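Local coordinates for phenylalanyl-tRNA synthetase beta chain (PDB 3IG2), which forms, with the alpha subunit, the tetrameric ligase that attaches L-phenylalanine to tRNA(Phe) at the expense of ATP, and is represented here by its core domain, at residues Ala34-Leu39 / Met61-Leu66; Leu65-Leu70 / Lys194-Asp199; Val174-Lys177 / Arg181-Thr184. One frame throughout, in Å; residues are numbered along the deposited sequence.

Contact 1: residues Ala34-Leu39 / Met61-Leu66; sequences AYYDGL and MRQTLL
The hydrogen bonds of this contact converge on one atom, the hydroxyl oxygen of Y36, which reaches across to the backbone of 61-66. Q63 N donates to Y36 OH at 2.9 Å, with an N-H...O angle of 157°. The next amide along the chain, that of T64, adds a weak second bond, its N lying 3.3 Å from Y36 OH. Two successive peptide N-H groups, in a segment without regular secondary structure, thus share one phenolic acceptor.

Packing follows the same ring. Q63 CB touches Y36 CE1 at 3.5 Å, approaching the ring obliquely, and T64 CG2 comes in at a similar slant, 3.8 Å from Y36 CE1. T64 can serve both sides of the junction because its branches part: OG1 lies anti to the backbone N (chi1 178°) and accepts from L66 N at 3.1 Å, a capping bond at the entry to helix 66-75, while CG2 is left to meet the tyrosine. R62 lies against the hydroxyl with CA and CB; its guanidinium turns away to E88, in a salt bridge, and to the carbonyl of N91, with L65 CD2 resting over one face.

Y36 is buried, as are the three residues it touches. One phenol oxygen in this setting takes up two successive backbone amides, one firmly and one weakly, and so ties the 3-10 turn at 34-36 to the segment leading into helix 66-75.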
# COMPACT_ATOMS: atom_id res chain seq x y z
N ALA B 34 -41.71 6.48 -2.65
CA ALA B 34 -41.64 7.52 -3.68
C ALA B 34 -40.30 7.51 -4.42
O ALA B 34 -40.21 8.01 -5.53
CB ALA B 34 -41.93 8.91 -3.08
N TYR B 35 -39.28 6.90 -3.82
CA TYR B 35 -38.02 6.71 -4.52
C TYR B 35 -38.24 5.89 -5.79
O TYR B 35 -37.52 6.04 -6.76
CB TYR B 35 -37.03 5.96 -3.65
CG TYR B 35 -36.38 6.71 -2.49
CD1 TYR B 35 -36.33 8.11 -2.45
CD2 TYR B 35 -35.78 5.99 -1.45
CE1 TYR B 35 -35.67 8.77 -1.41
CE2 TYR B 35 -35.12 6.63 -0.41
CZ TYR B 35 -35.07 8.01 -0.40
OH TYR B 35 -34.45 8.63 0.63
N TYR B 36 -39.24 5.02 -5.79
CA TYR B 36 -39.45 4.10 -6.89
C TYR B 36 -40.40 4.64 -7.98
O TYR B 36 -40.63 3.98 -8.99
CB TYR B 36 -39.93 2.75 -6.33
CG TYR B 36 -38.91 2.11 -5.41
CD1 TYR B 36 -37.96 1.21 -5.91
CD2 TYR B 36 -38.86 2.43 -4.04
CE1 TYR B 36 -37.00 0.63 -5.07
CE2 TYR B 36 -37.91 1.86 -3.21
CZ TYR B 36 -36.98 0.96 -3.73
OH TYR B 36 -36.04 0.39 -2.90
N ASP B 37 -40.92 5.85 -7.79
CA ASP B 37 -41.87 6.45 -8.72
C ASP B 37 -41.37 6.48 -10.15
O ASP B 37 -40.30 7.01 -10.44
CB ASP B 37 -42.22 7.87 -8.28
CG ASP B 37 -43.22 7.89 -7.14
OD1 ASP B 37 -43.27 8.90 -6.39
OD2 ASP B 37 -43.99 6.90 -7.02
N GLY B 38 -42.15 5.89 -11.04
CA GLY B 38 -41.86 5.91 -12.46
C GLY B 38 -40.62 5.13 -12.88
O GLY B 38 -40.19 5.22 -14.03
N LEU B 39 -40.04 4.37 -11.96
CA LEU B 39 -38.88 3.56 -12.30
C LEU B 39 -39.32 2.34 -13.07
O LEU B 39 -40.44 1.84 -12.86
CB LEU B 39 -38.11 3.11 -11.07
CG LEU B 39 -37.27 4.09 -10.24
CD1 LEU B 39 -36.54 3.27 -9.21
CD2 LEU B 39 -36.29 4.99 -11.05
N MSE B 61 -40.68 -1.96 2.22
CA MSE B 61 -39.39 -2.62 2.33
C MSE B 61 -38.62 -2.39 1.05
O MSE B 61 -39.20 -2.44 -0.04
CB MSE B 61 -39.58 -4.13 2.56
CG MSE B 61 -40.43 -4.44 3.82
SE MSE B 61 -39.75 -3.58 5.43
CE MSE B 61 -38.13 -4.65 5.75
N ARG B 62 -37.30 -2.19 1.16
CA ARG B 62 -36.51 -1.81 -0.02
C ARG B 62 -36.50 -2.90 -1.10
O ARG B 62 -36.48 -4.10 -0.82
CB ARG B 62 -35.07 -1.47 0.38
CG ARG B 62 -34.33 -2.62 1.05
CD ARG B 62 -32.87 -2.22 1.43
NE ARG B 62 -32.24 -3.33 2.13
CZ ARG B 62 -31.21 -3.23 2.97
NH1 ARG B 62 -30.67 -2.04 3.25
NH2 ARG B 62 -30.73 -4.33 3.54
N GLN B 63 -36.53 -2.44 -2.35
CA GLN B 63 -36.42 -3.32 -3.50
C GLN B 63 -34.98 -3.37 -3.99
O GLN B 63 -34.58 -4.33 -4.63
CB GLN B 63 -37.30 -2.80 -4.63
CG GLN B 63 -38.00 -3.89 -5.38
CD GLN B 63 -38.90 -3.37 -6.51
OE1 GLN B 63 -39.64 -2.36 -6.37
NE2 GLN B 63 -38.87 -4.07 -7.62
N THR B 64 -34.23 -2.29 -3.72
CA THR B 64 -32.83 -2.19 -4.14
C THR B 64 -32.03 -1.62 -2.98
O THR B 64 -32.55 -0.81 -2.19
CB THR B 64 -32.66 -1.28 -5.41
OG1 THR B 64 -31.27 -1.17 -5.76
CG2 THR B 64 -33.24 0.13 -5.22
N LEU B 65 -30.76 -1.99 -2.91
CA LEU B 65 -29.82 -1.31 -2.02
C LEU B 65 -29.45 0.11 -2.42
O LEU B 65 -28.97 0.90 -1.59
CB LEU B 65 -28.52 -2.11 -1.90
CG LEU B 65 -28.65 -3.52 -1.28
CD1 LEU B 65 -27.28 -4.08 -1.12
CD2 LEU B 65 -29.36 -3.44 0.04
N LEU B 66 -29.61 0.44 -3.68
CA LEU B 66 -29.01 1.67 -4.21
C LEU B 66 -29.27 2.90 -3.34
O LEU B 66 -28.32 3.63 -2.96
CB LEU B 66 -29.57 1.96 -5.60
CG LEU B 66 -29.21 3.31 -6.21
CD1 LEU B 66 -27.71 3.39 -6.45
CD2 LEU B 66 -29.96 3.46 -7.51

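Contact 2: residues Leu65-Leu70 / Lys194-Asp199; sequences LLFGGL and KAFDVD
L70, on helix 66-75, and F196, just beyond helix 190-195, mark the closest backbone approach of the two segments, with CA atoms 6.4 Å apart. The second helix ends in a Schellman motif: D197, with positive phi, is its C-prime residue, its N bonding to K194 O at 3.0 Å while V198 N reaches back to L193 O. F196 leaves helical geometry here, and its side chain is directed at helix 66-75.

L70 has CG anti to its carbonyl carbon (chi1 -65°), which brings CD1 over one face of the F196 ring in a CH-pi contact, 4.0 Å from the centroid and 26° off the normal, displaced toward the rim. F67, one turn earlier, meets the far end of the same ring: its CD1 lies 3.4 Å from F196 CZ. The two phenyl planes are only 7° apart, yet the rings touch rim to rim, neither lying over the other. V198 CG2 rests 3.6 Å from L70 O.

Y35 closes on both phenylalanines, and M192 adds to the packing on F67. The contact joins two parts of the synthetase core domain 124 residues apart in sequence, through a Schellman C-cap whose F196 and V198 pack on the start of helix 66-75.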
# COMPACT_ATOMS: atom_id res chain seq x y z
N LEU B 65 -30.76 -1.99 -2.91
CA LEU B 65 -29.82 -1.31 -2.02
C LEU B 65 -29.45 0.11 -2.42
O LEU B 65 -28.97 0.90 -1.59
CB LEU B 65 -28.52 -2.11 -1.90
CG LEU B 65 -28.65 -3.52 -1.28
CD1 LEU B 65 -27.28 -4.08 -1.12
CD2 LEU B 65 -29.36 -3.44 0.04
N LEU B 66 -29.61 0.44 -3.68
CA LEU B 66 -29.01 1.67 -4.21
C LEU B 66 -29.27 2.90 -3.34
O LEU B 66 -28.32 3.63 -2.96
CB LEU B 66 -29.57 1.96 -5.60
CG LEU B 66 -29.21 3.31 -6.21
CD1 LEU B 66 -27.71 3.39 -6.45
CD2 LEU B 66 -29.96 3.46 -7.51
N PHE B 67 -30.55 3.16 -3.06
CA PHE B 67 -30.93 4.44 -2.47
C PHE B 67 -30.35 4.70 -1.08
O PHE B 67 -29.92 5.82 -0.78
CB PHE B 67 -32.45 4.60 -2.46
CG PHE B 67 -33.07 4.47 -3.83
CD1 PHE B 67 -32.66 5.29 -4.86
CD2 PHE B 67 -34.06 3.54 -4.07
CE1 PHE B 67 -33.25 5.19 -6.12
CE2 PHE B 67 -34.65 3.43 -5.32
CZ PHE B 67 -34.25 4.24 -6.34
N GLY B 68 -30.30 3.67 -0.25
CA GLY B 68 -29.69 3.82 1.04
C GLY B 68 -28.24 4.26 0.92
O GLY B 68 -27.78 5.08 1.69
N GLY B 69 -27.52 3.68 -0.04
CA GLY B 69 -26.13 4.08 -0.29
C GLY B 69 -26.01 5.54 -0.75
O GLY B 69 -25.06 6.22 -0.38
N LEU B 70 -26.97 6.01 -1.54
CA LEU B 70 -26.94 7.41 -1.98
C LEU B 70 -27.21 8.33 -0.80
O LEU B 70 -26.58 9.36 -0.71
CB LEU B 70 -27.93 7.69 -3.12
CG LEU B 70 -27.69 7.01 -4.46
CD1 LEU B 70 -28.79 7.39 -5.42
CD2 LEU B 70 -26.31 7.31 -5.06
N LYS B 194 -28.63 14.16 -8.30
CA LYS B 194 -29.24 15.43 -7.95
C LYS B 194 -30.39 15.22 -6.97
O LYS B 194 -30.47 15.89 -5.94
CB LYS B 194 -29.76 16.10 -9.21
CG LYS B 194 -30.46 17.41 -8.96
CD LYS B 194 -29.46 18.51 -8.69
CE LYS B 194 -29.00 19.18 -9.97
NZ LYS B 194 -29.01 20.66 -9.80
N ALA B 195 -31.26 14.28 -7.28
CA ALA B 195 -32.42 14.02 -6.43
C ALA B 195 -31.98 13.59 -5.03
O ALA B 195 -32.74 13.75 -4.09
CB ALA B 195 -33.33 12.97 -7.05
N PHE B 196 -30.75 13.07 -4.89
CA PHE B 196 -30.24 12.66 -3.57
C PHE B 196 -29.26 13.62 -2.89
O PHE B 196 -28.74 13.30 -1.82
CB PHE B 196 -29.66 11.24 -3.62
CG PHE B 196 -30.70 10.17 -3.48
CD1 PHE B 196 -30.99 9.62 -2.23
CD2 PHE B 196 -31.41 9.75 -4.59
CE1 PHE B 196 -31.97 8.66 -2.10
CE2 PHE B 196 -32.41 8.79 -4.48
CZ PHE B 196 -32.69 8.24 -3.24
N ASP B 197 -29.05 14.80 -3.48
CA ASP B 197 -28.11 15.79 -2.93
C ASP B 197 -26.67 15.27 -2.94
O ASP B 197 -25.91 15.55 -2.01
CB ASP B 197 -28.47 16.18 -1.49
CG ASP B 197 -29.75 16.96 -1.39
OD1 ASP B 197 -30.26 17.45 -2.42
OD2 ASP B 197 -30.25 17.11 -0.24
N VAL B 198 -26.31 14.51 -3.96
CA VAL B 198 -24.97 13.97 -4.07
C VAL B 198 -24.26 14.79 -5.15
O VAL B 198 -24.74 14.84 -6.27
CB VAL B 198 -25.03 12.47 -4.44
CG1 VAL B 198 -23.63 11.93 -4.65
CG2 VAL B 198 -25.78 11.70 -3.33
N ASP B 199 -23.13 15.41 -4.80
CA ASP B 199 -22.54 16.31 -5.81
C ASP B 199 -21.27 15.77 -6.44
O ASP B 199 -20.60 16.46 -7.19
CB ASP B 199 -22.33 17.74 -5.25
CG ASP B 199 -22.58 18.85 -6.30
OD1 ASP B 199 -23.71 19.39 -6.34
OD2 ASP B 199 -21.64 19.20 -7.05

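Contact 3: residues Val174-Lys177 / Arg181-Thr184; sequences VNTK and RLAT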
# COMPACT_ATOMS: atom_id res chain seq x y z
N VAL B 174 -23.86 -8.64 -15.93
CA VAL B 174 -23.13 -9.88 -15.95
C VAL B 174 -24.16 -10.96 -15.72
O VAL B 174 -24.94 -10.87 -14.77
CB VAL B 174 -22.04 -9.93 -14.87
CG1 VAL B 174 -21.32 -11.27 -14.92
CG2 VAL B 174 -21.03 -8.78 -15.09
N ASN B 175 -24.17 -11.95 -16.61
CA ASN B 175 -25.22 -12.98 -16.64
C ASN B 175 -24.64 -14.36 -16.84
O ASN B 175 -23.55 -14.49 -17.37
CB ASN B 175 -26.21 -12.66 -17.76
CG ASN B 175 -26.68 -11.21 -17.73
OD1 ASN B 175 -27.76 -10.93 -17.24
ND2 ASN B 175 -25.86 -10.29 -18.25
N THR B 176 -25.35 -15.39 -16.42
CA THR B 176 -24.96 -16.75 -16.79
C THR B 176 -25.31 -16.95 -18.27
O THR B 176 -26.06 -16.15 -18.86
CB THR B 176 -25.66 -17.86 -15.95
OG1 THR B 176 -27.08 -17.80 -16.15
CG2 THR B 176 -25.35 -17.71 -14.47
N LYS B 177 -24.79 -18.02 -18.86
CA LYS B 177 -25.17 -18.35 -20.24
C LYS B 177 -26.67 -18.55 -20.36
O LYS B 177 -27.27 -18.24 -21.38
CB LYS B 177 -24.38 -19.55 -20.75
CG LYS B 177 -22.97 -19.15 -21.14
CD LYS B 177 -22.02 -20.33 -21.23
CE LYS B 177 -20.78 -19.91 -22.00
NZ LYS B 177 -19.67 -20.83 -21.72
N ARG B 181 -29.24 -13.07 -14.09
CA ARG B 181 -28.46 -11.90 -13.71
C ARG B 181 -27.62 -12.17 -12.47
O ARG B 181 -28.14 -12.64 -11.46
CB ARG B 181 -29.38 -10.70 -13.45
CG ARG B 181 -28.58 -9.38 -13.22
CD ARG B 181 -27.86 -8.97 -14.52
NE ARG B 181 -28.83 -8.66 -15.58
CZ ARG B 181 -29.57 -7.55 -15.62
NH1 ARG B 181 -29.43 -6.61 -14.69
NH2 ARG B 181 -30.43 -7.37 -16.61
N LEU B 182 -26.33 -11.89 -12.55
CA LEU B 182 -25.43 -12.09 -11.41
C LEU B 182 -24.93 -10.78 -10.84
O LEU B 182 -24.68 -10.69 -9.65
CB LEU B 182 -24.23 -12.93 -11.83
CG LEU B 182 -24.47 -14.33 -12.40
CD1 LEU B 182 -23.16 -14.91 -12.87
CD2 LEU B 182 -25.14 -15.28 -11.41
N ALA B 183 -24.79 -9.78 -11.70
CA ALA B 183 -24.30 -8.48 -11.31
C ALA B 183 -24.70 -7.43 -12.32
O ALA B 183 -24.94 -7.72 -13.50
CB ALA B 183 -22.77 -8.51 -11.14
N THR B 184 -24.80 -6.20 -11.84
CA THR B 184 -25.04 -5.04 -12.66
C THR B 184 -24.16 -3.92 -12.08
O THR B 184 -24.09 -3.76 -10.86
CB THR B 184 -26.52 -4.63 -12.56
OG1 THR B 184 -27.37 -5.67 -13.07
CG2 THR B 184 -26.77 -3.38 -13.31
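N175 and R181 lie side by side across a beta hairpin, strands 171-175 and 181-188, whose register shifts by one residue at a classic beta bulge. Their side chains point the same way, but the amide and guanidinium planes are nearly perpendicular, 83° apart. N175 OD1 comes to the guanidinium at its edge, near its plane, and accepts from R181 NE at 3.0 Å through a rather bent bond. The arginine achieves this by folding at chi2 and chi3 (66° and 64°), which also lays its CD against V174 O. A bond from R181 NH1 to T184 OG1, 2.8 Å long, holds the folded chain further. The other end of the amide, N175 ND2, bonds to V159 O on the neighbouring strand and to T173 OG1.

V174 and A183 occupy the other face, CB to CB at 4.1 Å, where F148 of helix 134-150 packs on both. L182, the extra residue of the bulge, instead meets T176 about at right angles: T176 CG2 sits at the fork of L182, 3.9 Å from both CD1 and CD2.

The bulge places both L182 and A183 opposite V174, whose N donates to A183 O at 2.8 Å. Its carbonyl oxygen is gripped twice: L182 N approaches to 2.8 Å, whereas A183 N stays at 3.3 Å from the same V174 O.

How the contacts relate
Contacts 1 and 2 form one continuous buried region, their centres 11 Å apart. They share L65 and L66, around the start of helix 66-75: Q63 and T64 just before it meet Y36, and F67 and L70 in its first turn meet 194-199. Aromatic side chains weld the two: Y35 CE1 is 3.5 Å from F196 CZ, and Y36 CE1 is 3.7 Å from F67 CE2, in an edge-to-face pair of rings. Contact 3 stands apart, its centre 21 Å from that of contact 1 and 24 Å from that of contact 2, across the chain's centre from the latter. Sequence nevertheless connects them, since strand 181-188 of its hairpin leads to helix 190-195.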